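PDB 3SXM: transcriptional regulator, GntR family from Thermotoga maritima, which probably acts as a DNA-binding transcriptional regulator, seen here through its metal-free FCD domain, the part that binds metal ions. Local coordinates for residues A50-F55 against E94-S99; R90-R95 against A131-N136. The protein carries 3 engineered substitutions. All blocks are in the same frame, centred on the assembly; numbering follows the deposited sequence.

Contact 1. Residues A50-F55 against E94-S99; sequences AAREIF and ERYVVS. Engineered in segment 50-55: Ala51 (natural residue Lys).
The ring of Tyr96 lies between Arg52 and Glu94. Over one face stands Arg52 CA, 4.2 Å from the centroid of the Tyr96 ring, a CH-pi contact. The opposite face carries Glu94 CG, offset toward the rim. The side chains of Arg52 and Tyr96 run side by side and point the same way. This brings the phenol oxygen to the guanidinium edge, in its plane, where Arg52 NE gives a weak hydrogen bond to Tyr96 OH (3.3 Å, 150°). A water also joins Tyr96 OH to Arg52 NH2, though weakly on the arginine side.

Phe55 meets Tyr96 obliquely, with ring planes at 50° and Phe55 CG 3.7 Å from Tyr96 CD1. Its CG is anti to the backbone N (chi1 179°), which carries the ring toward helix 96-111. There Ser99 CB touches the Phe55 ring edge at CE1 (3.7 Å). Ala51, an engineered residue, packs its CB against Val97 CG2 at 3.7 Å and against Tyr96 CB. Glu94 OE2 accepts the backbone N-H of Tyr96 at the start of the helix.

The contact joins the N-terminal turns of helices 51-68 and 96-111 at the surface of the FCD domain. Phe55 is close to Asp56 and Asp59, both zinc ligands in another structure of this protein. Ser99 also touches His125 and Val129 of helix 115-135.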
loop_
_atom_site.group_PDB
_atom_site.type_symbol
_atom_site.label_atom_id
_atom_site.label_comp_id
_atom_site.label_asym_id
_atom_site.label_seq_id
_atom_site.Cartn_x
_atom_site.Cartn_y
_atom_site.Cartn_z
ATOM N N ALA A 50 24.856 16.776 16.412
ATOM C CA ALA A 50 24.054 17.455 15.395
ATOM C C ALA A 50 22.921 16.534 14.905
ATOM O O ALA A 50 22.434 16.670 13.781
ATOM C CB ALA A 50 24.940 17.906 14.213
ATOM N N ALA A 51 22.512 15.596 15.757
ATOM C CA ALA A 51 21.425 14.662 15.425
ATOM C C ALA A 51 20.218 15.340 14.793
ATOM O O ALA A 51 19.656 14.822 13.817
ATOM C CB ALA A 51 21.017 13.900 16.675
ATOM N N ARG A 52 19.777 16.477 15.324
ATOM C CA ARG A 52 18.662 17.237 14.771
ATOM C C ARG A 52 18.807 17.649 13.333
ATOM O O ARG A 52 17.916 17.470 12.512
ATOM C CB ARG A 52 18.411 18.501 15.573
ATOM C CG ARG A 52 17.265 19.297 15.016
ATOM C CD ARG A 52 16.409 20.069 16.025
ATOM N NE ARG A 52 15.177 20.419 15.341
ATOM C CZ ARG A 52 15.082 21.417 14.469
ATOM N NH1 ARG A 52 16.112 22.225 14.264
ATOM N NH2 ARG A 52 13.975 21.624 13.830
ATOM N N GLU A 53 19.925 18.253 13.032
ATOM C CA GLU A 53 20.218 18.699 11.670
ATOM C C GLU A 53 20.315 17.503 10.732
ATOM O O GLU A 53 19.821 17.526 9.578
ATOM C CB GLU A 53 21.520 19.516 11.688
ATOM C CG GLU A 53 21.903 20.129 10.358
ATOM C CD GLU A 53 23.245 20.858 10.402
ATOM O OE1 GLU A 53 23.552 21.553 11.408
ATOM O OE2 GLU A 53 23.997 20.718 9.412
ATOM N N ILE A 54 20.890 16.417 11.190
ATOM C CA ILE A 54 21.006 15.258 10.338
ATOM C C ILE A 54 19.591 14.719 10.032
ATOM O O ILE A 54 19.291 14.335 8.924
ATOM C CB ILE A 54 21.858 14.155 11.040
ATOM C CG1 ILE A 54 23.333 14.542 11.076
ATOM C CG2 ILE A 54 21.736 12.871 10.348
ATOM C CD1 ILE A 54 24.192 13.710 11.988
ATOM N N PHE A 55 18.735 14.699 11.034
ATOM C CA PHE A 55 17.427 14.080 10.924
ATOM C C PHE A 55 16.439 14.654 9.899
ATOM O O PHE A 55 16.044 13.961 9.027
ATOM C CB PHE A 55 16.721 13.960 12.275
ATOM C CG PHE A 55 15.328 13.341 12.197
ATOM C CD1 PHE A 55 15.150 12.002 12.339
ATOM C CD2 PHE A 55 14.225 14.112 11.941
ATOM C CE1 PHE A 55 13.907 11.442 12.248
ATOM C CE2 PHE A 55 12.978 13.555 11.859
ATOM C CZ PHE A 55 12.828 12.227 12.030
ATOM N N GLU A 94 9.973 13.910 19.505
ATOM C CA GLU A 94 11.362 14.008 19.057
ATOM C C GLU A 94 12.218 12.811 19.414
ATOM O O GLU A 94 12.474 12.564 20.593
ATOM C CB GLU A 94 11.976 15.194 19.808
ATOM C CG GLU A 94 13.434 15.456 19.543
ATOM C CD GLU A 94 14.369 14.640 20.414
ATOM O OE1 GLU A 94 14.380 14.846 21.659
ATOM O OE2 GLU A 94 15.143 13.832 19.848
ATOM N N ARG A 95 12.654 12.077 18.398
ATOM C CA ARG A 95 13.452 10.877 18.617
ATOM C C ARG A 95 14.786 10.885 17.899
ATOM O O ARG A 95 15.295 9.807 17.569
ATOM C CB ARG A 95 12.477 9.775 18.204
ATOM C CG ARG A 95 12.781 8.446 18.693
ATOM C CD ARG A 95 11.627 7.528 18.294
ATOM N NE ARG A 95 11.999 6.177 18.623
ATOM C CZ ARG A 95 12.471 5.296 17.742
ATOM N NH1 ARG A 95 12.692 5.655 16.477
ATOM N NH2 ARG A 95 12.726 4.084 18.177
ATOM N N TYR A 96 15.330 12.046 17.566
ATOM C CA TYR A 96 16.430 12.131 16.583
ATOM C C TYR A 96 17.548 11.089 16.619
ATOM O O TYR A 96 17.885 10.444 15.616
ATOM C CB TYR A 96 17.043 13.552 16.649
ATOM C CG TYR A 96 16.067 14.684 16.539
ATOM C CD1 TYR A 96 15.062 14.692 15.600
ATOM C CD2 TYR A 96 16.144 15.754 17.395
ATOM C CE1 TYR A 96 14.157 15.728 15.497
ATOM C CE2 TYR A 96 15.236 16.811 17.315
ATOM C CZ TYR A 96 14.239 16.789 16.360
ATOM O OH TYR A 96 13.313 17.813 16.262
ATOM N N VAL A 97 18.133 10.898 17.783
ATOM C CA VAL A 97 19.279 10.019 17.880
ATOM C C VAL A 97 18.907 8.611 17.509
ATOM O O VAL A 97 19.625 7.954 16.750
ATOM C CB VAL A 97 19.854 10.090 19.287
ATOM C CG1 VAL A 97 20.856 8.942 19.541
ATOM C CG2 VAL A 97 20.528 11.432 19.454
ATOM N N VAL A 98 17.822 8.124 18.082
ATOM C CA VAL A 98 17.437 6.759 17.867
ATOM C C VAL A 98 16.908 6.545 16.440
ATOM O O VAL A 98 17.235 5.533 15.821
ATOM C CB VAL A 98 16.445 6.274 18.926
ATOM C CG1 VAL A 98 15.989 4.844 18.608
ATOM C CG2 VAL A 98 17.068 6.330 20.294
ATOM N N SER A 99 16.143 7.491 15.887
ATOM C CA SER A 99 15.675 7.315 14.498
ATOM C C SER A 99 16.853 7.391 13.533
ATOM O O SER A 99 16.885 6.631 12.520
ATOM C CB SER A 99 14.604 8.347 14.170
ATOM O OG SER A 99 13.406 7.966 14.822
HETATM O O HOH W 1 12.560 18.523 13.448
#

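Contact 2. Residues R90-R95 against A131-N136; sequences RHLNER and AETIKN
Asn93 reaches across to the end of helix 115-135, where its side chain meets that of Asn136, just past the last turn, at about a right angle. The two amide planes are only 23° apart. Asn93 ND2 comes 3.6 Å from Asn136 ND2, a contact without a hydrogen bond. The amide of Asn136 is turned back to its own helix instead: Asn136 ND2 donates to Glu132 O (3.1 Å), tilted out of the carbonyl plane. Asn93 OD1 packs beside Glu132 CB at 3.9 Å. With chi1 at -174° the Asn93 side chain runs out opposite its own N and lays the amide between Glu132 and Asn136. An alanine here would lack that amide, so a gap is likely to open between Glu132 and Asn136, and the Asn136 amide would probably lose its packing partner.

Arg95 and Glu132 also cross at about a right angle, with the guanidinium and carboxylate planes 63° apart. Glu132 OE2 lies at the guanidinium edge, in plane, in a long salt bridge to Arg95 NE (3.8 Å). A water closes the other path, accepting from Arg95 NH2 and donating to Glu132 OE1. Arg95 NH1 is held more firmly by Ser99 and Glu102.

Leu92 crosses Thr133 at about a right angle too, and its CB touches Thr133 CG2 at 3.9 Å. The hydroxyl of Thr133 hydrogen-bonds to Val129 O in its own helix.

His91, which has been seen to bind zinc in this protein, sits in the same linker. This linker, between helices 73-90 and 96-111, is thus set against the C-terminal end of helix 115-135. Ile8 of helix 5-25 touches both Leu92 and Thr133.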
loop_
_atom_site.group_PDB
_atom_site.type_symbol
_atom_site.label_atom_id
_atom_site.label_comp_id
_atom_site.label_asym_id
_atom_site.label_seq_id
_atom_site.Cartn_x
_atom_site.Cartn_y
_atom_site.Cartn_z
ATOM N N ARG A 90 5.293 13.136 12.625
ATOM C CA ARG A 90 6.705 13.108 12.940
ATOM C C ARG A 90 7.035 14.104 14.019
ATOM O O ARG A 90 7.837 13.864 14.849
ATOM C CB ARG A 90 7.620 13.518 11.752
ATOM C CG ARG A 90 7.660 12.776 10.533
ATOM C CD ARG A 90 8.982 13.128 9.717
ATOM N NE ARG A 90 9.103 14.513 9.233
ATOM C CZ ARG A 90 10.167 14.998 8.600
ATOM N NH1 ARG A 90 11.207 14.242 8.407
ATOM N NH2 ARG A 90 10.189 16.240 8.160
ATOM N N HIS A 91 6.456 15.259 13.902
ATOM C CA HIS A 91 6.772 16.353 14.821
ATOM C C HIS A 91 6.128 16.226 16.220
ATOM O O HIS A 91 6.398 17.036 17.135
ATOM C CB HIS A 91 6.413 17.698 14.189
ATOM C CG HIS A 91 7.405 18.180 13.187
ATOM N ND1 HIS A 91 7.423 17.797 11.858
ATOM C CD2 HIS A 91 8.451 19.032 13.346
ATOM C CE1 HIS A 91 8.448 18.377 11.253
ATOM N NE2 HIS A 91 9.062 19.146 12.123
ATOM N N LEU A 92 5.344 15.182 16.436
ATOM C CA LEU A 92 4.677 15.001 17.723
ATOM C C LEU A 92 5.618 14.559 18.757
ATOM O O LEU A 92 5.376 14.811 19.943
ATOM C CB LEU A 92 3.550 13.962 17.645
ATOM C CG LEU A 92 2.352 14.424 16.838
ATOM C CD1 LEU A 92 1.336 13.245 16.706
ATOM C CD2 LEU A 92 1.672 15.678 17.408
ATOM N N ASN A 93 6.698 13.904 18.389
ATOM C CA ASN A 93 7.625 13.359 19.359
ATOM C C ASN A 93 9.016 13.349 18.787
ATOM O O ASN A 93 9.220 12.845 17.764
ATOM C CB ASN A 93 7.198 11.955 19.733
ATOM C CG ASN A 93 8.034 11.353 20.852
ATOM O OD1 ASN A 93 8.591 10.297 20.714
ATOM N ND2 ASN A 93 8.079 12.012 21.948
ATOM N N GLU A 94 9.973 13.910 19.505
ATOM C CA GLU A 94 11.362 14.008 19.057
ATOM C C GLU A 94 12.218 12.811 19.414
ATOM O O GLU A 94 12.474 12.564 20.593
ATOM C CB GLU A 94 11.976 15.194 19.808
ATOM C CG GLU A 94 13.434 15.456 19.543
ATOM C CD GLU A 94 14.369 14.640 20.414
ATOM O OE1 GLU A 94 14.380 14.846 21.659
ATOM O OE2 GLU A 94 15.143 13.832 19.848
ATOM N N ARG A 95 12.654 12.077 18.398
ATOM C CA ARG A 95 13.452 10.877 18.617
ATOM C C ARG A 95 14.786 10.885 17.899
ATOM O O ARG A 95 15.295 9.807 17.569
ATOM C CB ARG A 95 12.477 9.775 18.204
ATOM C CG ARG A 95 12.781 8.446 18.693
ATOM C CD ARG A 95 11.627 7.528 18.294
ATOM N NE ARG A 95 11.999 6.177 18.623
ATOM C CZ ARG A 95 12.471 5.296 17.742
ATOM N NH1 ARG A 95 12.692 5.655 16.477
ATOM N NH2 ARG A 95 12.726 4.084 18.177
ATOM N N ALA A 131 4.898 3.570 18.567
ATOM C CA ALA A 131 4.756 3.230 19.966
ATOM C C ALA A 131 5.211 4.392 20.833
ATOM O O ALA A 131 4.572 4.698 21.861
ATOM C CB ALA A 131 5.526 1.942 20.283
ATOM N N GLU A 132 6.319 5.018 20.465
ATOM C CA GLU A 132 6.857 6.081 21.298
ATOM C C GLU A 132 5.997 7.322 21.200
ATOM O O GLU A 132 5.829 8.057 22.180
ATOM C CB GLU A 132 8.293 6.403 20.859
ATOM C CG GLU A 132 9.294 5.406 21.171
ATOM C CD GLU A 132 10.354 5.987 22.098
ATOM O OE1 GLU A 132 10.882 5.234 22.939
ATOM O OE2 GLU A 132 10.640 7.203 21.995
ATOM N N THR A 133 5.399 7.589 20.043
ATOM C CA THR A 133 4.531 8.715 19.895
ATOM C C THR A 133 3.274 8.520 20.744
ATOM O O THR A 133 2.861 9.428 21.473
ATOM C CB THR A 133 4.180 8.898 18.382
ATOM O OG1 THR A 133 5.397 9.130 17.669
ATOM C CG2 THR A 133 3.272 10.069 18.144
ATOM N N ILE A 134 2.715 7.315 20.745
ATOM C CA ILE A 134 1.544 7.037 21.559
ATOM C C ILE A 134 1.891 7.129 23.061
ATOM O O ILE A 134 1.077 7.625 23.867
ATOM C CB ILE A 134 0.939 5.662 21.191
ATOM C CG1 ILE A 134 0.434 5.703 19.730
ATOM C CG2 ILE A 134 -0.223 5.308 22.163
ATOM C CD1 ILE A 134 -0.498 6.808 19.452
ATOM N N LYS A 135 3.053 6.620 23.433
ATOM C CA LYS A 135 3.476 6.588 24.855
ATOM C C LYS A 135 3.608 7.994 25.385
ATOM O O LYS A 135 3.469 8.230 26.603
ATOM C CB LYS A 135 4.831 5.890 24.966
ATOM C CG LYS A 135 5.426 5.824 26.379
ATOM C CD LYS A 135 6.761 5.060 26.380
ATOM C CE LYS A 135 7.290 4.908 27.823
ATOM N NZ LYS A 135 8.359 3.872 27.896
ATOM N N ASN A 136 3.880 8.942 24.502
ATOM C CA ASN A 136 4.123 10.338 24.928
ATOM C C ASN A 136 2.969 11.276 24.589
ATOM O O ASN A 136 3.067 12.480 24.751
ATOM C CB ASN A 136 5.412 10.830 24.311
ATOM C CG ASN A 136 6.610 10.327 25.054
ATOM O OD1 ASN A 136 6.836 10.751 26.206
ATOM N ND2 ASN A 136 7.403 9.517 24.434
HETATM O O HOH W 2 11.864 2.887 20.931
#

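In the fold
From the N terminus, the chain runs through helix 5-25 and two shorter helices to helix 51-68, where contact 1 begins. It closes a mostly helical loop that takes in the rest of helix 51-68 and helix 73-90, and ends on the start of helix 96-111. Contact 2 opens at 90-95, just before that end. Its own loop runs through helix 96-111 and most of helix 115-135. The loops follow one another, sharing only Glu94 and Arg95, and neither nest nor cross. The contact centres are 13 Å apart, and Phe55 CE2 packs against Arg90 NH1 at 3.9 Å. Contact 1 ties the start of helix 96-111 to helix 51-68, and contact 2 the linker to the end of helix 115-135.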